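Local coordinates for protein putative ferredoxin (Rhodopseudomonas palustris, PDB 4ID8) that binds a [3Fe-4S] cluster and, as an electron-transfer ferredoxin associated with the cytochrome P450 CYP194A4, probably passes electrons to that enzyme, at residues L5-G16 / G34-V44. Numbering follows the deposited sequence.
With F3S (Fe3-s4 cluster), chain B.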
loop_
_atom_site.group_PDB
_atom_site.type_symbol
_atom_site.label_atom_id
_atom_site.label_comp_id
_atom_site.label_asym_id
_atom_site.label_seq_id
_atom_site.Cartn_x
_atom_site.Cartn_y
_atom_site.Cartn_z
ATOM N N LEU A 5 -1.094 -12.530 4.948
ATOM C CA LEU A 5 -0.708 -11.293 4.126
ATOM C C LEU A 5 -0.514 -9.979 4.877
ATOM O O LEU A 5 -1.391 -9.531 5.599
ATOM C CB LEU A 5 -1.616 -11.021 2.927
ATOM C CG LEU A 5 -1.946 -12.081 1.867
ATOM C CD1 LEU A 5 -2.769 -11.425 0.861
ATOM C CD2 LEU A 5 -0.699 -12.569 1.180
ATOM N N THR A 6 0.666 -9.371 4.696
ATOM C CA THR A 6 0.988 -7.990 5.175
ATOM C C THR A 6 1.503 -7.111 4.023
ATOM O O THR A 6 2.012 -7.631 3.012
ATOM C CB THR A 6 1.960 -7.939 6.407
ATOM O OG1 THR A 6 3.323 -8.099 6.003
ATOM C CG2 THR A 6 1.639 -8.993 7.422
ATOM N N ILE A 7 1.345 -5.791 4.179
ATOM C CA ILE A 7 1.753 -4.793 3.191
ATOM C C ILE A 7 2.910 -3.988 3.705
ATOM O O ILE A 7 2.936 -3.666 4.873
ATOM C CB ILE A 7 0.723 -3.710 3.052
ATOM C CG1 ILE A 7 -0.607 -4.222 2.591
ATOM C CG2 ILE A 7 1.186 -2.737 2.013
ATOM C CD1 ILE A 7 -0.658 -4.316 1.064
ATOM N N HIS A 8 3.841 -3.632 2.837
ATOM C CA HIS A 8 4.862 -2.642 3.175
ATOM C C HIS A 8 5.078 -1.665 2.034
ATOM O O HIS A 8 5.176 -2.061 0.889
ATOM C CB HIS A 8 6.163 -3.373 3.523
ATOM C CG HIS A 8 7.363 -2.490 3.664
ATOM N ND1 HIS A 8 7.466 -1.512 4.635
ATOM C CD2 HIS A 8 8.536 -2.475 2.985
ATOM C CE1 HIS A 8 8.637 -0.898 4.505
ATOM N NE2 HIS A 8 9.300 -1.460 3.505
ATOM N N VAL A 9 5.194 -0.381 2.328
ATOM C CA VAL A 9 5.648 0.570 1.296
ATOM C C VAL A 9 7.078 0.915 1.513
ATOM O O VAL A 9 7.454 1.370 2.585
ATOM C CB VAL A 9 4.851 1.881 1.373
ATOM C CG1 VAL A 9 5.281 2.836 0.265
ATOM C CG2 VAL A 9 3.351 1.599 1.354
ATOM N N ASP A 10 7.909 0.749 0.511
ATOM C CA ASP A 10 9.316 1.142 0.638
ATOM C C ASP A 10 9.425 2.650 0.464
ATOM O O ASP A 10 9.101 3.188 -0.584
ATOM C CB ASP A 10 10.113 0.417 -0.440
ATOM C CG ASP A 10 11.619 0.709 -0.403
ATOM O OD1 ASP A 10 12.365 -0.178 -0.859
ATOM O OD2 ASP A 10 12.072 1.793 0.023
ATOM N N GLN A 11 9.894 3.335 1.484
ATOM C CA GLN A 11 9.896 4.763 1.469
ATOM C C GLN A 11 10.830 5.335 0.425
ATOM O O GLN A 11 10.589 6.419 -0.115
ATOM C CB GLN A 11 10.255 5.280 2.848
ATOM C CG GLN A 11 9.167 5.047 3.895
ATOM C CD GLN A 11 7.788 5.476 3.402
ATOM O OE1 GLN A 11 7.517 6.648 3.190
ATOM N NE2 GLN A 11 6.911 4.512 3.219
ATOM N N ASP A 12 11.908 4.617 0.123
ATOM C CA ASP A 12 12.801 5.102 -0.905
ATOM C C ASP A 12 12.230 5.050 -2.327
ATOM O O ASP A 12 12.455 5.977 -3.133
ATOM C CB ASP A 12 14.172 4.451 -0.799
ATOM C CG ASP A 12 14.979 4.989 0.397
ATOM O OD1 ASP A 12 14.979 6.219 0.623
ATOM O OD2 ASP A 12 15.614 4.172 1.115
ATOM N N LYS A 13 11.453 4.011 -2.606
ATOM C CA LYS A 13 10.751 3.912 -3.870
ATOM C C LYS A 13 9.525 4.823 -4.016
ATOM O O LYS A 13 9.318 5.371 -5.074
ATOM C CB LYS A 13 10.400 2.462 -4.145
ATOM C CG LYS A 13 11.632 1.600 -4.236
ATOM C CD LYS A 13 11.262 0.194 -3.983
ATOM C CE LYS A 13 11.927 -0.720 -4.962
ATOM N NZ LYS A 13 12.866 -1.664 -4.307
ATOM N N CYS A 14 8.722 5.007 -2.972
ATOM C CA CYS A 14 7.525 5.887 -3.034
ATOM C C CYS A 14 7.804 7.287 -3.581
ATOM O O CYS A 14 8.620 7.984 -3.051
ATOM C CB CYS A 14 6.891 6.027 -1.646
ATOM S SG CYS A 14 5.272 6.752 -1.766
ATOM N N GLN A 15 7.124 7.698 -4.638
ATOM C CA GLN A 15 7.185 9.095 -5.134
ATOM C C GLN A 15 5.817 9.818 -4.946
ATOM O O GLN A 15 5.514 10.799 -5.624
ATOM C CB GLN A 15 7.571 9.122 -6.620
ATOM C CG GLN A 15 8.956 8.570 -7.025
ATOM C CD GLN A 15 10.057 9.065 -6.144
ATOM O OE1 GLN A 15 10.912 8.285 -5.720
ATOM N NE2 GLN A 15 10.041 10.355 -5.820
ATOM N N GLY A 16 4.997 9.310 -4.037
ATOM C CA GLY A 16 3.658 9.860 -3.775
ATOM C C GLY A 16 2.630 10.019 -4.882
ATOM O O GLY A 16 1.906 11.038 -4.931
ATOM N N GLY A 34 2.983 13.497 1.157
ATOM C CA GLY A 34 2.404 12.636 0.154
ATOM C C GLY A 34 2.876 11.202 0.042
ATOM O O GLY A 34 2.435 10.485 -0.850
ATOM N N ASN A 35 3.748 10.774 0.938
ATOM C CA ASN A 35 4.266 9.410 0.900
ATOM C C ASN A 35 3.375 8.456 1.635
ATOM O O ASN A 35 2.756 8.810 2.663
ATOM C CB ASN A 35 5.650 9.363 1.504
ATOM C CG ASN A 35 6.644 10.167 0.714
ATOM O OD1 ASN A 35 7.036 9.788 -0.380
ATOM N ND2 ASN A 35 7.061 11.273 1.267
ATOM N N ALA A 36 3.284 7.254 1.090
ATOM C CA ALA A 36 2.406 6.261 1.657
ATOM C C ALA A 36 3.133 5.342 2.657
ATOM O O ALA A 36 4.352 5.123 2.579
ATOM C CB ALA A 36 1.736 5.469 0.579
ATOM N N HIS A 37 2.368 4.820 3.608
ATOM C CA HIS A 37 2.865 3.804 4.508
ATOM C C HIS A 37 1.708 2.885 4.932
ATOM O O HIS A 37 0.551 3.333 4.970
ATOM C CB HIS A 37 3.612 4.426 5.713
ATOM C CG HIS A 37 2.818 5.441 6.448
ATOM N ND1 HIS A 37 3.017 6.799 6.288
ATOM C CD2 HIS A 37 1.805 5.308 7.354
ATOM C CE1 HIS A 37 2.157 7.458 7.066
ATOM N NE2 HIS A 37 1.416 6.578 7.729
ATOM N N GLU A 38 2.017 1.609 5.224
ATOM C CA GLU A 38 1.034 0.678 5.775
ATOM C C GLU A 38 0.444 1.157 7.101
ATOM O O GLU A 38 1.063 1.820 7.865
ATOM C CB GLU A 38 1.600 -0.725 5.931
ATOM C CG GLU A 38 2.864 -0.790 6.761
ATOM C CD GLU A 38 4.106 -0.564 5.914
ATOM O OE1 GLU A 38 3.993 0.212 4.928
ATOM O OE2 GLU A 38 5.189 -1.146 6.225
ATOM N N LYS A 39 -0.774 0.739 7.379
ATOM C CA LYS A 39 -1.672 1.424 8.307
ATOM C C LYS A 39 -1.965 0.425 9.420
ATOM O O LYS A 39 -2.097 -0.766 9.169
ATOM C CB LYS A 39 -2.915 1.795 7.488
ATOM C CG LYS A 39 -4.018 2.604 8.090
ATOM C CD LYS A 39 -5.174 2.661 7.117
ATOM C CE LYS A 39 -6.160 3.774 7.396
ATOM N NZ LYS A 39 -7.506 3.325 7.955
ATOM N N GLY A 40 -1.970 0.895 10.671
ATOM C CA GLY A 40 -2.268 0.042 11.827
ATOM C C GLY A 40 -1.526 -1.284 11.848
ATOM O O GLY A 40 -0.306 -1.330 12.079
ATOM N N ASP A 41 -2.288 -2.353 11.620
ATOM C CA ASP A 41 -1.773 -3.700 11.446
ATOM C C ASP A 41 -0.690 -3.999 10.399
ATOM O O ASP A 41 0.212 -4.811 10.619
ATOM C CB ASP A 41 -2.954 -4.583 11.060
ATOM C CG ASP A 41 -3.251 -5.514 12.098
ATOM O OD1 ASP A 41 -2.445 -5.525 13.036
ATOM O OD2 ASP A 41 -4.244 -6.215 12.007
ATOM N N GLY A 42 -0.854 -3.417 9.226
ATOM C CA GLY A 42 -0.236 -3.971 8.048
ATOM C C GLY A 42 -0.913 -5.225 7.529
ATOM O O GLY A 42 -0.806 -5.483 6.338
ATOM N N VAL A 43 -1.585 -5.998 8.399
ATOM C CA VAL A 43 -2.303 -7.271 8.036
ATOM C C VAL A 43 -3.540 -7.036 7.139
ATOM O O VAL A 43 -4.364 -6.153 7.417
ATOM C CB VAL A 43 -2.829 -8.075 9.295
ATOM C CG1 VAL A 43 -3.736 -9.180 8.856
ATOM C CG2 VAL A 43 -1.751 -8.674 10.014
ATOM N N VAL A 44 -3.705 -7.837 6.103
ATOM C CA VAL A 44 -4.721 -7.560 5.128
ATOM C C VAL A 44 -5.944 -8.427 5.414
ATOM O O VAL A 44 -5.824 -9.637 5.415
ATOM C CB VAL A 44 -4.194 -7.875 3.745
ATOM C CG1 VAL A 44 -5.298 -7.766 2.756
ATOM C CG2 VAL A 44 -2.994 -6.953 3.388
HETATM FE FE1 F3S B . 3.760 5.809 -3.240
HETATM FE FE3 F3S B . 1.420 4.756 -3.244
HETATM FE FE4 F3S B . 3.128 4.040 -4.998
HETATM S S1 F3S B . 1.865 6.889 -2.853
HETATM S S2 F3S B . 4.362 5.913 -5.373
HETATM S S3 F3S B . 3.253 3.713 -2.865
HETATM S S4 F3S B . 1.013 4.502 -5.430
HETATM O O HOH W 1 6.885 2.096 5.131
HETATM O O HOH W 2 5.614 7.187 5.831
#
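Thr6 and Val43 form a single backbone bridge between 5-16 and 34-44, bracketed by the hydrogen bonds Val44 N to Leu5 O (2.9 Å) and Ile7 N to Gly42 O. Strands 6-9 and 36-38 run nearly antiparallel, at 152°, and their axes come within 5.5 Å at closest approach, yet the space between them is spanned largely by side chains. Glu38 does this with both carboxylate oxygens: OE2 presents its syn lone pair to His8 ND1 at 2.8 Å, lying in the ring plane although ring and carboxylate stand 88° apart, while OE1 takes Val9 N at 2.9 Å. Its CG sits between backbone N and carbonyl carbon (chi1 55°), and a bend at chi2 lays the chain over Ile7 O. Cut back to an alanine, this position would probably leave Val9 N and His8 ND1 without these acceptors and uncover Ile7 O. Farther along, Gln11 NE2 reaches Ala36 O at 2.7 Å, with the oxygen in its amide plane and the bond almost straight. On the side of the strand that bears Ile7, its CG1 meets Val44 CG2 at 3.7 Å, a contact continued by helix 49-58 against Val44. At the other end Cys14 SG binds an iron at 2.3 Å (FE1) and accepts hydrogen bonds from Ala36 N and Gly16 N, which probably tune its charge. Such N-H...S bonds to a cysteine ligand are characteristic of ferredoxin cluster sites; here Val9 and Ala36 of the two strands line the pocket.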